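PDB 5VIA: pseudoperoxidase from Leishmania major, which binds heme b with two axial protein ligands on its iron and belongs to the heme peroxidase family as a pseudoperoxidase. Local coordinates for residues R39-L44 against S272-M277; A49-E54 against L141-G146. One frame throughout, in Å; residues are numbered along the deposited sequence. Where two conformers were deposited one is given.

How the contacts relate
The two contacts show how neighbouring elements around a cofactor can share one packing surface. Helix 33-49 links them: contact 1 uses its middle, against helix 263-279 near the C-terminus, while contact 2 uses its C-terminal end and the loop beyond, against the end of helix 137-142. Along the chain both partners of contact 2 fall between those of contact 1. The centres of the contacts are about 10 Å apart, and Leu144 bridges them, its CD1 lying 3.7 Å from Phe42 CD1. Lys276 NZ also probably hydrogen-bonds to Gly146 O, at 3.0 Å. Together they tie parts distant in sequence around one side of the heme pocket.

Contact 1 of 2, residues R39-L44 against S272-M277; sequences RTAFVL and SAFTKM. With HEM (protoporphyrin IX containing Fe), chain B.
Ala41 and Phe42 of helix 33-49 meet Met277 and Phe274 of helix 263-279 through apolar contacts alone, with no hydrogen bond joining the segments. The Ala41 methyl packs against two neighbouring atoms, Phe274 CZ at 3.8 Å and Met277 CE at 3.9 Å from its CB. Phe274 reaches it obliquely, while Met277 CE also lies over a face of the Phe274 ring, offset toward the rim. Met277 runs extended until chi3 (67°) bends its methyl back toward Ala41; its SD touches Phe42 CA at 3.8 Å and comes up to the edge of the Phe42 ring. The local axes are 10.7 Å apart and inclined at 49°.

Helix 33-49 is consistent with the distal helix of the peroxidase fold, which in relatives carries an arginine and an aromatic residue beside the heme. The heme is the next partner. Phe42, with CG anti to N (chi1 170°), lays its ring nearly parallel to the porphyrin, CD1 3.5 Å from heme CMC. Met277 CE reaches the vinyl carbon CBC at 3.6 Å. Arg39 passes its CB and CD along pyrrole D. Apart from the heme, its guanidinium hydrogen-bonds to the carbonyl oxygens of Cys60, an axial ligand of the iron, Val62 and Arg64.

Contact 2 of 2, residues A49-E54 against L141-G146; sequences AGFPAE and LHALGG
At the Schellman motif that ends helix 33-49, Ala49 and Phe51 lie against Ala143, in the turn that follows helix 137-142. Contacts of this kind illustrate how two helix ends can be fitted together with very little surface: only 120 Å² is buried, both sides summed, and no hydrogen bond crosses between the segments. The Phe51 ring meets the Ala143 methyl at its edge, near the ring plane, with CE2 3.6 Å from CB. Alongside, the Ala49 methyl faces the backbone of the same residue, Ala49 CB lying 3.9 Å from Ala143 O. These two alanines also mark the nearest approach of the backbones, CA to CA 6.6 Å.

Gly50, with phi 96°, takes the chain out of the helix, and Phe51 follows with its side chain directed toward 141-146, CG standing beside the backbone N and anti to the carbonyl carbon (chi1 -63°). The ring is braced further by an edge-to-face pairing with Phe135, and Asn125 ND2 is hydrogen-bonded to Ala49 O.

In the peroxidase fold seen here, the 141-146 segment leads into helix 149-155 and on toward His159, an axial ligand of the heme iron, while Leu141 itself touches the heme. The turn is compact: Leu144 N bonds to Leu141 O at 3.1 Å, and Leu144 is the centre of an inverse gamma turn, closed by a weak bond from Gly145 N to Ala143 O, the same oxygen that lies near the Ala49 methyl. A second weak bond, 3.0 Å from Gly146 N to His142 O, spans the whole turn. The Leu144 side chain packs on Ala45 of helix 33-49.

Contact 1 of 2, residues R39-L44 against S272-M277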
loop_
_atom_site.group_PDB
_atom_site.type_symbol
_atom_site.label_atom_id
_atom_site.label_comp_id
_atom_site.label_asym_id
_atom_site.label_seq_id
_atom_site.Cartn_x
_atom_site.Cartn_y
_atom_site.Cartn_z
ATOM N N ARG A 39 -2.611 2.424 -1.312
ATOM C CA ARG A 39 -2.155 2.542 0.064
ATOM C C ARG A 39 -3.294 2.223 1.040
ATOM O O ARG A 39 -3.083 1.563 2.049
ATOM C CB ARG A 39 -1.604 3.937 0.370
ATOM C CG ARG A 39 -1.331 4.086 1.869
ATOM C CD ARG A 39 -0.425 5.254 2.224
ATOM N NE ARG A 39 -1.129 6.507 2.237
ATOM C CZ ARG A 39 -1.722 7.032 3.302
ATOM N NH1 ARG A 39 -1.713 6.397 4.464
ATOM N NH2 ARG A 39 -2.330 8.195 3.189
ATOM N N THR A 40 -4.492 2.693 0.708
ATOM C CA THR A 40 -5.674 2.455 1.526
ATOM C C THR A 40 -5.958 0.967 1.775
ATOM O O THR A 40 -6.466 0.606 2.831
ATOM C CB THR A 40 -6.885 3.133 0.896
ATOM O OG1 THR A 40 -6.611 4.536 0.774
ATOM C CG2 THR A 40 -8.095 2.969 1.767
ATOM N N ALA A 41 -5.633 0.102 0.818
ATOM C CA ALA A 41 -5.857 -1.327 1.034
ATOM C C ALA A 41 -4.964 -1.809 2.166
ATOM O O ALA A 41 -5.369 -2.664 2.964
ATOM C CB ALA A 41 -5.596 -2.115 -0.220
ATOM N N PHE A 42 -3.743 -1.276 2.214
ATOM C CA PHE A 42 -2.815 -1.583 3.296
ATOM C C PHE A 42 -3.231 -0.949 4.621
ATOM O O PHE A 42 -3.197 -1.612 5.670
ATOM C CB PHE A 42 -1.363 -1.192 2.933
ATOM C CG PHE A 42 -0.410 -1.255 4.103
ATOM C CD1 PHE A 42 -0.234 -2.443 4.817
ATOM C CD2 PHE A 42 0.310 -0.136 4.493
ATOM C CE1 PHE A 42 0.641 -2.503 5.898
ATOM C CE2 PHE A 42 1.179 -0.185 5.568
ATOM C CZ PHE A 42 1.344 -1.372 6.278
ATOM N N VAL A 43 -3.612 0.329 4.591
ATOM C CA VAL A 43 -4.118 0.987 5.796
ATOM C C VAL A 43 -5.227 0.139 6.445
ATOM O O VAL A 43 -5.191 -0.136 7.656
ATOM C CB VAL A 43 -4.663 2.404 5.479
ATOM C CG1 VAL A 43 -5.180 3.058 6.722
ATOM C CG2 VAL A 43 -3.567 3.273 4.852
ATOM N N LEU A 44 -6.194 -0.297 5.636
ATOM C CA LEU A 44 -7.340 -1.034 6.169
ATOM C C LEU A 44 -6.897 -2.370 6.750
ATOM O O LEU A 44 -7.289 -2.729 7.855
ATOM C CB LEU A 44 -8.390 -1.240 5.076
ATOM C CG LEU A 44 -9.099 0.065 4.658
ATOM C CD1 LEU A 44 -10.048 -0.181 3.502
ATOM C CD2 LEU A 44 -9.839 0.667 5.842
ATOM N N SER A 272 -0.452 -12.682 -5.363
ATOM C CA SER A 272 -0.778 -13.586 -4.275
ATOM C C SER A 272 -0.780 -12.856 -2.926
ATOM O O SER A 272 -1.690 -13.032 -2.107
ATOM C CB SER A 272 0.196 -14.767 -4.260
ATOM O OG SER A 272 0.052 -15.480 -3.056
ATOM N N ALA A 273 0.235 -12.026 -2.702
ATOM C CA ALA A 273 0.311 -11.231 -1.478
ATOM C C ALA A 273 -0.844 -10.241 -1.375
ATOM O O ALA A 273 -1.460 -10.091 -0.309
ATOM C CB ALA A 273 1.637 -10.475 -1.415
ATOM N N PHE A 274 -1.123 -9.540 -2.471
ATOM C CA PHE A 274 -2.123 -8.474 -2.409
ATOM C C PHE A 274 -3.489 -9.070 -2.118
ATOM O O PHE A 274 -4.257 -8.540 -1.317
ATOM C CB PHE A 274 -2.137 -7.645 -3.699
ATOM C CG PHE A 274 -2.730 -6.276 -3.521
ATOM C CD1 PHE A 274 -4.101 -6.091 -3.578
ATOM C CD2 PHE A 274 -1.918 -5.175 -3.283
ATOM C CE1 PHE A 274 -4.665 -4.823 -3.411
ATOM C CE2 PHE A 274 -2.483 -3.894 -3.110
ATOM C CZ PHE A 274 -3.853 -3.734 -3.170
ATOM N N THR A 275 -3.789 -10.196 -2.754
ATOM C CA THR A 275 -5.025 -10.902 -2.458
ATOM C C THR A 275 -5.135 -11.328 -0.982
ATOM O O THR A 275 -6.177 -11.110 -0.354
ATOM C CB THR A 275 -5.207 -12.107 -3.413
ATOM O OG1 THR A 275 -5.578 -11.613 -4.705
ATOM C CG2 THR A 275 -6.300 -13.054 -2.906
ATOM N N LYS A 276 -4.091 -11.937 -0.419
ATOM C CA LYS A 276 -4.111 -12.296 1.004
ATOM C C LYS A 276 -4.347 -11.060 1.870
ATOM O O LYS A 276 -5.111 -11.095 2.837
ATOM C CB LYS A 276 -2.791 -12.939 1.434
ATOM C CG LYS A 276 -2.567 -14.399 1.025
ATOM C CD LYS A 276 -1.318 -14.928 1.763
ATOM C CE LYS A 276 -1.020 -16.416 1.540
ATOM N NZ LYS A 276 0.301 -16.813 2.172
ATOM N N MET A 277 -3.679 -9.967 1.528
ATOM C CA MET A 277 -3.842 -8.743 2.300
ATOM C C MET A 277 -5.283 -8.256 2.313
ATOM O O MET A 277 -5.816 -7.929 3.367
ATOM C CB MET A 277 -2.929 -7.633 1.763
ATOM C CG MET A 277 -3.025 -6.362 2.592
ATOM S SD MET A 277 -1.981 -5.039 1.959
ATOM C CE MET A 277 -2.802 -4.699 0.401
HETATM C CHA HEM B . 3.450 5.603 0.659
HETATM C CHB HEM B . 6.339 3.813 4.152
HETATM C CHC HEM B . 4.082 -0.451 3.610
HETATM C CHD HEM B . 1.747 1.156 -0.357
HETATM C C1A HEM B . 4.350 5.486 1.689
HETATM C C2A HEM B . 5.038 6.600 2.302
HETATM C C3A HEM B . 5.826 6.126 3.262
HETATM C C4A HEM B . 5.678 4.673 3.296
HETATM C CMA HEM B . 6.744 6.956 4.178
HETATM C CAA HEM B . 4.836 8.085 1.930
HETATM C CBA HEM B . 3.485 8.445 2.578
HETATM C CGA HEM B . 3.071 9.879 2.331
HETATM O O1A HEM B . 3.805 10.798 2.772
HETATM O O2A HEM B . 1.987 10.101 1.724
HETATM C C1B HEM B . 5.979 2.495 4.349
HETATM C C2B HEM B . 6.553 1.566 5.294
HETATM C C3B HEM B . 5.926 0.385 5.176
HETATM C C4B HEM B . 4.946 0.513 4.099
HETATM C CMB HEM B . 7.669 1.911 6.292
HETATM C CAB HEM B . 6.272 -0.857 6.035
HETATM C CBB HEM B . 5.370 -1.807 6.310
HETATM C C1C HEM B . 3.264 -0.405 2.495
HETATM C C2C HEM B . 2.459 -1.507 1.952
HETATM C C3C HEM B . 1.810 -1.043 0.849
HETATM C C4C HEM B . 2.191 0.350 0.669
HETATM C CMC HEM B . 2.391 -2.924 2.588
HETATM C CAC HEM B . 0.811 -1.700 -0.131
HETATM C CBC HEM B . 0.283 -2.917 0.061
HETATM C C1D HEM B . 1.995 2.502 -0.474
HETATM C C2D HEM B . 1.509 3.351 -1.542
HETATM C C3D HEM B . 2.044 4.742 -1.228
HETATM C C4D HEM B . 2.799 4.590 -0.001
HETATM C CMD HEM B . 0.633 2.939 -2.745
HETATM C CAD HEM B . 1.799 6.040 -2.041
HETATM C CBD HEM B . 0.495 6.619 -1.477
HETATM C CGD HEM B . 0.130 7.925 -2.142
HETATM O O1D HEM B . -0.806 8.617 -1.642
HETATM O O2D HEM B . 0.779 8.268 -3.161
HETATM N NA HEM B . 4.769 4.316 2.315
HETATM N NB HEM B . 5.013 1.823 3.631
HETATM N NC HEM B . 3.074 0.714 1.679
HETATM N ND HEM B . 2.762 3.260 0.407
HETATM FE FE HEM B . 3.884 2.564 2.059
#

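Contact 2 of 2, residues A49-E54 against L141-G146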
loop_
_atom_site.group_PDB
_atom_site.type_symbol
_atom_site.label_atom_id
_atom_site.label_comp_id
_atom_site.label_asym_id
_atom_site.label_seq_id
_atom_site.Cartn_x
_atom_site.Cartn_y
_atom_site.Cartn_z
ATOM N N ALA A 49 -5.534 -5.870 11.464
ATOM C CA ALA A 49 -4.531 -6.727 12.097
ATOM C C ALA A 49 -3.979 -6.151 13.399
ATOM O O ALA A 49 -3.223 -6.818 14.102
ATOM C CB ALA A 49 -3.394 -7.012 11.122
ATOM N N GLY A 50 -4.339 -4.910 13.723
ATOM C CA GLY A 50 -3.927 -4.335 14.991
ATOM C C GLY A 50 -2.671 -3.494 14.877
ATOM O O GLY A 50 -2.027 -3.193 15.889
ATOM N N PHE A 51 -2.337 -3.081 13.652
ATOM C CA PHE A 51 -1.181 -2.233 13.436
ATOM C C PHE A 51 -1.530 -0.874 12.808
ATOM O O PHE A 51 -0.863 -0.466 11.850
ATOM C CB PHE A 51 -0.165 -2.947 12.533
ATOM C CG PHE A 51 0.410 -4.214 13.136
ATOM C CD1 PHE A 51 1.323 -4.150 14.175
ATOM C CD2 PHE A 51 0.044 -5.461 12.646
ATOM C CE1 PHE A 51 1.857 -5.308 14.729
ATOM C CE2 PHE A 51 0.572 -6.630 13.191
ATOM C CZ PHE A 51 1.475 -6.558 14.232
ATOM N N PRO A 52 -2.544 -0.160 13.353
ATOM C CA PRO A 52 -2.730 1.191 12.816
ATOM C C PRO A 52 -1.488 2.005 13.156
ATOM O O PRO A 52 -0.972 1.864 14.273
ATOM C CB PRO A 52 -3.930 1.722 13.613
ATOM C CG PRO A 52 -3.868 0.995 14.929
ATOM C CD PRO A 52 -3.378 -0.390 14.552
ATOM N N ALA A 53 -1.010 2.829 12.226
ATOM C CA ALA A 53 0.207 3.607 12.475
ATOM C C ALA A 53 -0.091 5.046 12.862
ATOM O O ALA A 53 -1.067 5.639 12.394
ATOM C CB ALA A 53 1.141 3.568 11.265
ATOM N N GLU A 54 0.774 5.598 13.704
ATOM C CA GLU A 54 0.713 6.995 14.082
ATOM C C GLU A 54 1.796 7.751 13.309
ATOM O O GLU A 54 1.648 8.938 12.995
ATOM C CB GLU A 54 0.935 7.116 15.593
ATOM C CG GLU A 54 0.386 8.380 16.207
ATOM C CD GLU A 54 -1.034 8.665 15.761
ATOM O OE1 GLU A 54 -1.898 7.763 15.866
ATOM O OE2 GLU A 54 -1.279 9.796 15.294
ATOM N N LEU A 141 3.979 -7.017 8.059
ATOM C CA LEU A 141 3.598 -7.573 6.766
ATOM C C LEU A 141 3.160 -9.046 6.849
ATOM O O LEU A 141 2.192 -9.447 6.199
ATOM C CB LEU A 141 4.716 -7.394 5.741
ATOM C CG LEU A 141 5.095 -5.938 5.395
ATOM C CD1 LEU A 141 6.104 -5.899 4.261
ATOM C CD2 LEU A 141 3.868 -5.113 5.028
ATOM N N HIS A 142 3.862 -9.844 7.647
ATOM C CA HIS A 142 3.504 -11.258 7.774
ATOM C C HIS A 142 2.078 -11.361 8.306
ATOM O O HIS A 142 1.339 -12.295 7.967
ATOM C CB HIS A 142 4.466 -11.988 8.716
ATOM C CG HIS A 142 5.777 -12.366 8.090
ATOM N ND1 HIS A 142 5.877 -13.285 7.064
ATOM C CD2 HIS A 142 7.046 -11.990 8.382
ATOM C CE1 HIS A 142 7.147 -13.439 6.735
ATOM N NE2 HIS A 142 7.881 -12.671 7.523
ATOM N N ALA A 143 1.688 -10.388 9.129
ATOM C CA ALA A 143 0.393 -10.423 9.799
ATOM C C ALA A 143 -0.799 -10.054 8.907
ATOM O O ALA A 143 -1.945 -10.133 9.346
ATOM C CB ALA A 143 0.431 -9.545 11.053
ATOM N N LEU A 144 -0.531 -9.664 7.664
ATOM C CA LEU A 144 -1.578 -9.305 6.707
ATOM C C LEU A 144 -2.106 -10.538 5.978
ATOM O O LEU A 144 -2.117 -10.568 4.748
ATOM C CB LEU A 144 -1.026 -8.297 5.684
ATOM C CG LEU A 144 -0.367 -7.030 6.267
ATOM C CD1 LEU A 144 0.096 -6.091 5.166
ATOM C CD2 LEU A 144 -1.326 -6.292 7.176
ATOM N N GLY A 145 -2.517 -11.559 6.736
ATOM C CA GLY A 145 -3.089 -12.764 6.157
ATOM C C GLY A 145 -2.194 -13.996 6.266
ATOM O O GLY A 145 -2.526 -15.051 5.732
ATOM N N GLY A 146 -1.063 -13.866 6.950
ATOM C CA GLY A 146 -0.089 -14.940 7.009
ATOM C C GLY A 146 0.699 -15.023 5.716
ATOM O O GLY A 146 0.640 -16.036 5.009
#